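Local coordinates for ABC transporter substrate-binding protein-branched chain amino acid transport (Streptococcus pneumoniae, PDB 4GNR) that binds isoleucine and, as a branched-chain amino acid binding protein, probably delivers such substrates to an ABC transporter for uptake, at residues Thr68-Val71 with Lys75-Ala78; Asn94-Gly99 with Gln116-Ile121; Ser252-Thr257 with Glu317-Gln322; Tyr336-Thr339 with Lys344-Ala347. All coordinates share one frame; numbering follows the deposited sequence. Where two conformers were deposited one is given.

Contact 1: residues Thr68-Val71 with Lys75-Ala78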
# COMPACT_ATOMS: atom_id res chain seq x y z
N THR A 68 17.91 4.70 11.47
CA THR A 68 19.17 5.24 11.99
C THR A 68 20.33 4.29 11.71
O THR A 68 21.40 4.69 11.25
CB THR A 68 19.04 5.61 13.48
OG1 THR A 68 18.18 6.74 13.59
CG2 THR A 68 20.44 5.95 14.09
N ASN A 69 20.13 3.02 12.03
CA ASN A 69 21.20 2.07 11.82
C ASN A 69 21.55 1.94 10.32
O ASN A 69 22.73 1.97 9.97
CB ASN A 69 20.86 0.76 12.52
CG ASN A 69 20.68 0.93 14.05
OD1 ASN A 69 21.05 1.95 14.65
ND2 ASN A 69 20.12 -0.10 14.66
N LEU A 70 20.54 1.88 9.44
CA LEU A 70 20.80 1.78 8.01
C LEU A 70 21.64 2.95 7.49
O LEU A 70 22.56 2.76 6.69
CB LEU A 70 19.50 1.74 7.20
CG LEU A 70 18.75 0.41 7.18
CD1 LEU A 70 17.38 0.56 6.52
CD2 LEU A 70 19.57 -0.68 6.48
N VAL A 71 21.30 4.16 7.91
CA VAL A 71 21.96 5.34 7.35
C VAL A 71 23.27 5.72 8.01
O VAL A 71 24.09 6.38 7.39
CB VAL A 71 20.99 6.56 7.26
CG1 VAL A 71 19.74 6.18 6.44
CG2 VAL A 71 20.60 7.13 8.61
N LYS A 75 25.52 2.69 6.49
CA LYS A 75 25.86 3.77 5.58
C LYS A 75 25.29 3.58 4.16
O LYS A 75 25.94 3.78 3.13
CB LYS A 75 27.35 4.06 5.64
CG LYS A 75 27.72 4.57 7.03
CD LYS A 75 29.16 4.95 7.03
CE LYS A 75 29.60 5.60 8.32
NZ LYS A 75 29.44 4.82 9.57
N VAL A 76 24.01 3.21 4.12
CA VAL A 76 23.35 3.02 2.82
C VAL A 76 23.13 4.38 2.14
O VAL A 76 23.05 5.44 2.76
CB VAL A 76 22.00 2.24 2.93
CG1 VAL A 76 22.22 0.92 3.63
CG2 VAL A 76 20.92 3.06 3.62
N SER A 77 22.96 4.32 0.82
CA SER A 77 22.76 5.53 0.00
C SER A 77 21.30 5.92 -0.24
O SER A 77 21.03 7.05 -0.65
CB SER A 77 23.46 5.37 -1.34
OG SER A 77 24.87 5.27 -1.16
N ALA A 78 20.38 4.97 0.00
CA ALA A 78 18.94 5.18 -0.17
C ALA A 78 18.23 4.10 0.63
O ALA A 78 18.82 3.03 0.85
CB ALA A 78 18.55 5.08 -1.63

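Contact 2: residues Asn94-Gly99 with Gln116-Ile121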
# COMPACT_ATOMS: atom_id res chain seq x y z
N ASN A 94 14.92 10.46 10.66
CA ASN A 94 16.22 9.80 10.80
C ASN A 94 16.94 9.69 9.47
O ASN A 94 18.15 9.88 9.41
CB ASN A 94 16.11 8.49 11.56
CG ASN A 94 15.72 8.69 13.02
OD1 ASN A 94 15.89 9.78 13.57
ND2 ASN A 94 15.25 7.63 13.66
N ALA A 95 16.22 9.39 8.40
CA ALA A 95 16.85 9.36 7.09
C ALA A 95 17.31 10.79 6.71
O ALA A 95 18.41 11.00 6.19
CB ALA A 95 15.88 8.85 6.03
N THR A 96 16.46 11.77 7.00
CA THR A 96 16.74 13.17 6.68
C THR A 96 18.01 13.68 7.36
O THR A 96 18.80 14.41 6.75
CB THR A 96 15.52 14.02 7.03
OG1 THR A 96 14.41 13.56 6.26
CG2 THR A 96 15.78 15.49 6.72
N LYS A 97 18.19 13.32 8.62
CA LYS A 97 19.39 13.76 9.36
C LYS A 97 20.67 13.37 8.67
O LYS A 97 21.66 14.09 8.73
CB LYS A 97 19.39 13.23 10.79
CG LYS A 97 18.43 14.00 11.68
CD LYS A 97 18.46 13.59 13.13
CE LYS A 97 18.01 12.19 13.29
NZ LYS A 97 17.90 11.78 14.71
N ALA A 98 20.65 12.20 8.03
CA ALA A 98 21.81 11.66 7.32
C ALA A 98 21.84 12.07 5.85
O ALA A 98 22.75 11.70 5.12
CB ALA A 98 21.86 10.16 7.42
N GLY A 99 20.83 12.81 5.39
CA GLY A 99 20.75 13.23 3.99
C GLY A 99 20.58 12.06 3.02
O GLY A 99 21.11 12.09 1.90
N GLN A 116 9.31 17.67 3.04
CA GLN A 116 10.27 16.58 3.27
C GLN A 116 11.18 16.41 2.08
O GLN A 116 10.85 15.69 1.14
CB GLN A 116 9.50 15.28 3.55
CG GLN A 116 8.61 15.32 4.79
CD GLN A 116 9.35 15.21 6.10
OE1 GLN A 116 10.57 15.22 6.16
NE2 GLN A 116 8.59 15.11 7.18
N ASP A 117 12.33 17.05 2.10
CA ASP A 117 13.18 16.97 0.94
C ASP A 117 13.75 15.55 0.70
O ASP A 117 14.19 15.26 -0.41
CB ASP A 117 14.27 18.01 1.04
CG ASP A 117 14.83 18.39 -0.29
OD1 ASP A 117 14.04 18.48 -1.26
OD2 ASP A 117 16.03 18.68 -0.36
N TYR A 118 13.74 14.68 1.73
CA TYR A 118 14.27 13.33 1.60
C TYR A 118 13.23 12.23 1.57
O TYR A 118 13.60 11.06 1.64
CB TYR A 118 15.35 13.07 2.66
CG TYR A 118 16.60 13.88 2.37
CD1 TYR A 118 17.58 13.37 1.53
CD2 TYR A 118 16.78 15.17 2.85
CE1 TYR A 118 18.69 14.09 1.18
CE2 TYR A 118 17.92 15.92 2.51
CZ TYR A 118 18.85 15.36 1.67
OH TYR A 118 19.98 16.08 1.31
N LEU A 119 11.95 12.56 1.47
CA LEU A 119 10.90 11.55 1.39
C LEU A 119 10.24 11.56 0.01
O LEU A 119 9.92 12.62 -0.52
CB LEU A 119 9.81 11.77 2.44
CG LEU A 119 8.73 10.68 2.52
CD1 LEU A 119 9.30 9.33 2.91
CD2 LEU A 119 7.65 11.10 3.51
N PHE A 120 10.01 10.36 -0.51
CA PHE A 120 9.29 10.14 -1.76
C PHE A 120 8.20 9.11 -1.50
O PHE A 120 8.43 8.16 -0.74
CB PHE A 120 10.21 9.67 -2.88
CG PHE A 120 11.25 10.69 -3.21
CD1 PHE A 120 12.40 10.82 -2.44
CD2 PHE A 120 11.06 11.60 -4.25
CE1 PHE A 120 13.33 11.82 -2.69
CE2 PHE A 120 11.98 12.59 -4.50
CZ PHE A 120 13.13 12.70 -3.73
N ILE A 121 7.05 9.27 -2.14
CA ILE A 121 5.90 8.36 -1.97
C ILE A 121 5.50 7.84 -3.34
O ILE A 121 5.22 8.62 -4.25
CB ILE A 121 4.73 9.06 -1.26
CG1 ILE A 121 5.10 9.49 0.15
CG2 ILE A 121 3.50 8.17 -1.27
CD1 ILE A 121 5.37 8.39 1.07
O HOH W 1 12.86 14.99 4.55
O HOH W 2 11.98 14.71 8.45
O HOH W 3 22.32 14.45 1.20

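Contact 3: residues Ser252-Thr257 with Glu317-Gln322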
# COMPACT_ATOMS: atom_id res chain seq x y z
N SER A 252 -7.12 -0.80 -5.48
CA SER A 252 -5.80 -1.34 -5.74
C SER A 252 -5.07 -0.42 -6.72
O SER A 252 -5.66 0.31 -7.49
CB SER A 252 -5.86 -2.74 -6.32
OG SER A 252 -4.57 -3.27 -6.49
N GLY A 253 -3.76 -0.52 -6.74
CA GLY A 253 -2.91 0.25 -7.66
C GLY A 253 -2.27 -0.61 -8.73
O GLY A 253 -1.39 -0.13 -9.42
N PHE A 254 -2.75 -1.84 -8.88
CA PHE A 254 -2.20 -2.79 -9.84
C PHE A 254 -3.28 -3.78 -10.26
O PHE A 254 -3.97 -4.33 -9.41
CB PHE A 254 -1.01 -3.57 -9.20
CG PHE A 254 -0.30 -4.55 -10.15
CD1 PHE A 254 0.43 -4.07 -11.20
CD2 PHE A 254 -0.35 -5.92 -9.97
CE1 PHE A 254 1.08 -4.90 -12.09
CE2 PHE A 254 0.32 -6.76 -10.86
CZ PHE A 254 1.02 -6.23 -11.93
N SER A 255 -3.41 -3.98 -11.56
CA SER A 255 -4.37 -4.92 -12.10
C SER A 255 -3.76 -5.75 -13.21
O SER A 255 -3.07 -5.24 -14.07
CB SER A 255 -5.59 -4.22 -12.70
OG SER A 255 -6.45 -5.13 -13.37
N THR A 256 -4.09 -7.03 -13.18
CA THR A 256 -3.65 -8.02 -14.20
C THR A 256 -4.66 -8.27 -15.34
O THR A 256 -4.44 -9.14 -16.20
CB THR A 256 -3.40 -9.45 -13.61
OG1 THR A 256 -4.65 -10.08 -13.31
CG2 THR A 256 -2.53 -9.40 -12.40
N THR A 257 -5.75 -7.52 -15.37
CA THR A 257 -6.73 -7.72 -16.45
C THR A 257 -7.23 -6.51 -17.20
O THR A 257 -7.53 -6.58 -18.41
CB THR A 257 -8.02 -8.34 -15.91
OG1 THR A 257 -8.64 -7.46 -14.96
CG2 THR A 257 -7.74 -9.70 -15.28
N GLU A 317 8.22 4.99 -16.56
CA GLU A 317 7.18 4.01 -16.88
C GLU A 317 7.58 2.71 -16.23
O GLU A 317 8.66 2.17 -16.49
CB GLU A 317 7.02 3.84 -18.37
CG GLU A 317 6.46 5.11 -19.03
CD GLU A 317 5.00 5.43 -18.67
OE1 GLU A 317 4.30 4.60 -18.05
OE2 GLU A 317 4.52 6.53 -19.06
N GLY A 318 6.71 2.19 -15.38
CA GLY A 318 6.96 0.95 -14.66
C GLY A 318 5.79 -0.00 -14.70
O GLY A 318 4.86 0.11 -15.51
N VAL A 319 5.84 -0.95 -13.78
CA VAL A 319 4.84 -1.98 -13.63
C VAL A 319 3.47 -1.42 -13.26
O VAL A 319 2.43 -1.88 -13.75
CB VAL A 319 5.29 -2.98 -12.53
CG1 VAL A 319 4.19 -3.96 -12.18
CG2 VAL A 319 6.57 -3.69 -12.97
N THR A 320 3.50 -0.36 -12.46
CA THR A 320 2.29 0.32 -11.95
C THR A 320 2.04 1.61 -12.75
O THR A 320 1.54 2.61 -12.23
CB THR A 320 2.36 0.60 -10.44
OG1 THR A 320 3.39 1.54 -10.13
CG2 THR A 320 2.56 -0.68 -9.64
N GLY A 321 2.36 1.58 -14.03
CA GLY A 321 2.15 2.74 -14.88
C GLY A 321 3.21 3.79 -14.67
O GLY A 321 4.36 3.50 -14.30
N GLN A 322 2.83 5.03 -14.87
CA GLN A 322 3.79 6.09 -14.76
C GLN A 322 4.04 6.51 -13.30
O GLN A 322 3.17 6.36 -12.42
CB GLN A 322 3.28 7.34 -15.52
CG GLN A 322 4.31 8.42 -15.77
CD GLN A 322 3.74 9.68 -16.43
OE1 GLN A 322 2.73 10.22 -15.99
NE2 GLN A 322 4.45 10.20 -17.42

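Contact 4: residues Tyr336-Thr339 with Lys344-Ala347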
# COMPACT_ATOMS: atom_id res chain seq x y z
N TYR A 336 -7.70 1.30 -9.28
CA TYR A 336 -8.71 0.37 -9.69
C TYR A 336 -9.59 -0.01 -8.52
O TYR A 336 -9.13 -0.05 -7.37
CB TYR A 336 -8.07 -0.96 -10.16
CG TYR A 336 -7.05 -0.78 -11.25
CD1 TYR A 336 -5.72 -0.57 -10.94
CD2 TYR A 336 -7.40 -0.82 -12.60
CE1 TYR A 336 -4.76 -0.39 -11.90
CE2 TYR A 336 -6.44 -0.63 -13.58
CZ TYR A 336 -5.11 -0.43 -13.22
OH TYR A 336 -4.11 -0.25 -14.15
N MET A 337 -10.87 -0.22 -8.78
CA MET A 337 -11.78 -0.80 -7.79
C MET A 337 -11.89 -2.26 -8.24
O MET A 337 -12.32 -2.56 -9.37
CB MET A 337 -13.14 -0.16 -7.73
CG MET A 337 -13.97 -0.73 -6.59
SD MET A 337 -13.38 -0.34 -4.92
CE MET A 337 -13.90 1.39 -4.77
N MET A 338 -11.48 -3.17 -7.36
CA MET A 338 -11.49 -4.60 -7.60
C MET A 338 -12.79 -5.20 -7.09
O MET A 338 -13.27 -4.83 -6.03
CB MET A 338 -10.32 -5.27 -6.83
CG MET A 338 -8.98 -4.59 -7.02
SD MET A 338 -8.33 -4.71 -8.69
CE MET A 338 -7.11 -6.00 -8.48
N THR A 339 -13.36 -6.12 -7.87
CA THR A 339 -14.56 -6.89 -7.50
C THR A 339 -14.07 -8.31 -7.17
O THR A 339 -13.48 -8.98 -8.03
CB THR A 339 -15.54 -6.99 -8.66
OG1 THR A 339 -16.05 -5.69 -8.97
CG2 THR A 339 -16.74 -7.91 -8.30
N LYS A 344 -11.46 -14.39 -5.04
CA LYS A 344 -10.76 -14.11 -6.29
C LYS A 344 -11.26 -12.84 -6.92
O LYS A 344 -12.45 -12.54 -6.93
CB LYS A 344 -10.97 -15.24 -7.29
CG LYS A 344 -10.53 -16.59 -6.78
CD LYS A 344 -10.87 -17.68 -7.77
CE LYS A 344 -10.51 -19.07 -7.24
NZ LYS A 344 -10.90 -20.14 -8.20
N VAL A 345 -10.33 -12.08 -7.47
CA VAL A 345 -10.66 -10.84 -8.18
C VAL A 345 -11.21 -11.25 -9.55
O VAL A 345 -10.51 -11.87 -10.36
CB VAL A 345 -9.49 -9.86 -8.28
CG1 VAL A 345 -9.84 -8.68 -9.17
CG2 VAL A 345 -9.10 -9.38 -6.88
N GLU A 346 -12.45 -10.88 -9.81
CA GLU A 346 -13.12 -11.21 -11.06
C GLU A 346 -13.20 -10.05 -12.04
O GLU A 346 -13.27 -10.26 -13.25
CB GLU A 346 -14.53 -11.75 -10.74
CG GLU A 346 -14.51 -13.10 -10.00
CD GLU A 346 -15.90 -13.62 -9.64
OE1 GLU A 346 -16.84 -12.81 -9.50
OE2 GLU A 346 -16.02 -14.85 -9.45
N ALA A 347 -13.08 -8.84 -11.52
CA ALA A 347 -13.21 -7.63 -12.33
C ALA A 347 -12.42 -6.50 -11.70
O ALA A 347 -12.19 -6.50 -10.49
CB ALA A 347 -14.68 -7.21 -12.48

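Contact 1: residues Thr68-Val71 with Lys75-Ala78
Val76 N donates to Leu70 O at 3.0 Å with an almost perfectly straight N-H (178°), a bond that reaches back six residues across the end of helix 60-72. The valine side chain embraces the same acceptor: Val76 CG2 lies 3.5 Å from Leu70 O and Val76 CG1 3.6 Å from it, so the oxygen is flanked by both methyls as well as bonded to the amide. With CG1 anti to the carbonyl carbon (chi1 -55°), CG2 falls in the crowded position between the backbone N and C, and from there it meets Leu70 CB at 4.1 Å and Val71 CG1 at 4.4 Å. Lys75, the residue that leaves the helix, has positive phi, and this turns the chain back toward the last helical turn. The reversal belongs to a beta-alpha-beta crossover of the parallel sheet in one lobe of this periplasmic-binding-protein fold: helix 60-72 follows strand 48-55, on whose Val52 and Lys54 Leu70 packs, and leads to strand 78-80. Lys75 keeps its aliphatic chain extended until a bend at chi4 (58°), and its ammonium NZ is bonded to Thr72 O, while CG passes 4.1 Å from Val71 O.

Contact 2: residues Asn94-Gly99 with Gln116-Ile121
Thr96 OG1 has several partners at the contact with Gln116 and Tyr118: it bonds to Val92 O one helical turn back, and accepts a hydrogen bond from a bridging water whose oxygen is 2.7 Å away. The hydroxyl lies beside the backbone N (chi1 -61°), which lets it serve the helix and the neighbouring turn together. That water also donates to Gln116 OE1, 2.8 Å from the water oxygen, and accepts from Tyr118 N at 3.0 Å, so one solvent molecule ties the helix end to both a side chain and a main-chain amide of the type I turn Gln116-Leu119. A second water donates to Gln116 OE1 (2.7 Å from the water oxygen) and only weakly to Thr96 OG1. Gln116 brings its amide there through a bend at chi2 (-76°).

Beyond the polar bridge, Tyr118 turns its ring toward the helix end and offers one face to Gly99. Gly99 CA makes a CH-pi contact, 3.9 Å from the ring centroid and 24° off the normal, displaced toward the rim, while Gly99 O comes within 3.2 Å of Tyr118 CE1. A third water donates to Gly99 O, with its oxygen 2.7 Å away, and is also bonded to Tyr118 OH; Ser303 OG is another partner of this carbonyl. The tyrosine thus lies against the Schellman motif that ends helix 85-97, where Gly99 turns the chain toward strand 102-104, beside the turn that opens edge strand 119-121 of the parallel sheet.

Contact 3: residues Ser252-Thr257 with Glu317-Gln322
The ring of Phe254 meets a backbone carbonyl edge-on: Val319 O lies in the plane of the ring, 3.7 Å from Phe254 CE1 and 3.9 Å from Phe254 CD1, so the oxygen faces the rim near CE1, where the slightly positive ring hydrogens would probably suit it. Phe254 reaches it with CG anti to its backbone N (chi1 -177°), which swings the ring out from the loop toward the hairpin. Val319 CG1 approaches obliquely near the same ring atom, CE1, but the valine was modelled in two conformers, and its very short approach to Phe254 CE1 is therefore doubtful. Next to it, Thr320 CB and CG2 rest 4.0 Å from Gly253 O. No hydrogen bond links the two segments.

Residues 317-322 form a tight beta hairpin. Gly318-Gly321 is a type I turn, in which Gly318 N donates to Gly321 O (2.9 Å) and Gly321 N returns to Gly318 O (3.3 Å). The loop 252-257 leaves the mixed sheet at strand 248-252 and leads to helix 262-275, consistent with one of the lobe-to-lobe crossings of type I binding proteins.

Asp288 fixes the hairpin tip from helix 281-297, one carboxylate oxygen bonded to Val319 N and the other to Thr320 OG1, which also meets Lys333 NZ. The same helix touches Phe254 through Thr281, next to Phe282 of the isoleucine pocket. Farther along the loop, Ser255 OG accepts from Thr257 N at 3.2 Å in an ST turn.

Contact 4: residues Tyr336-Thr339 with Lys344-Ala347
Met338 is the first residue of 336-339 to lay its side chain on 344-347: its terminal CE comes obliquely to Val345 CG1 at 3.9 Å. The thioether gets there by bending at chi2 and again at chi3 (-102°), a torsion away from the usual staggered values, which directs the methyl to Val345. The Met338 backbone contributes as well, its CA lying 3.5 Å from Ala347 O in a CA-H...O contact.

At Thr339 the strands are joined by two hydrogen bonds. Thr339 N donates to Ala347 O at 2.9 Å, with the donor standing out of the carbonyl plane, and Glu346 N donates to Thr339 O at 2.8 Å, approaching almost head-on to the carbonyl (169° at the oxygen). Val345 CA adds a CA-H...O contact of 3.4 Å to Thr339 O, so this acceptor is held by a strong and a weak donor. Thr339 CB and Ala347 CB lie side by side at 3.9 Å on one face of the sheet. Because Glu346 and Ala347 together face Thr339, the pairing is a classic beta bulge, and the short strand segments run at 114° to each other.

The hairpin forms one edge of the mixed sheet. Strand 344-351 is its outermost strand, strand 335-341 continues antiparallel to strand 248-252 through the backbones of Met338 and Phe250, and helix 126-139 lies against Met337 and Thr339 through Tyr136.

How the contacts relate
The four contacts fall into two touching pairs. In contacts 1 and 2, whose centres are 11 Å apart, the ends of two successive helices of the parallel-sheet lobe lie together: Val71 CG2 packs 3.5 Å from Ala98 CB. Contacts 3 and 4 (centres 14 Å apart) meet where the loop leaves the mixed sheet: Ser252 N probably bonds to Tyr336 O at 2.9 Å, and Met338 CE packs on Phe254 O. The pairs do not touch: nearest atoms of contacts 2 and 3 are about 9 Å from each other and those of contacts 1 and 4 about 26 Å. None contains a residue of the isoleucine pocket; Gly253 of contact 3 is about 10 Å from the bound isoleucine, and the side chain of Met338 about 13 Å.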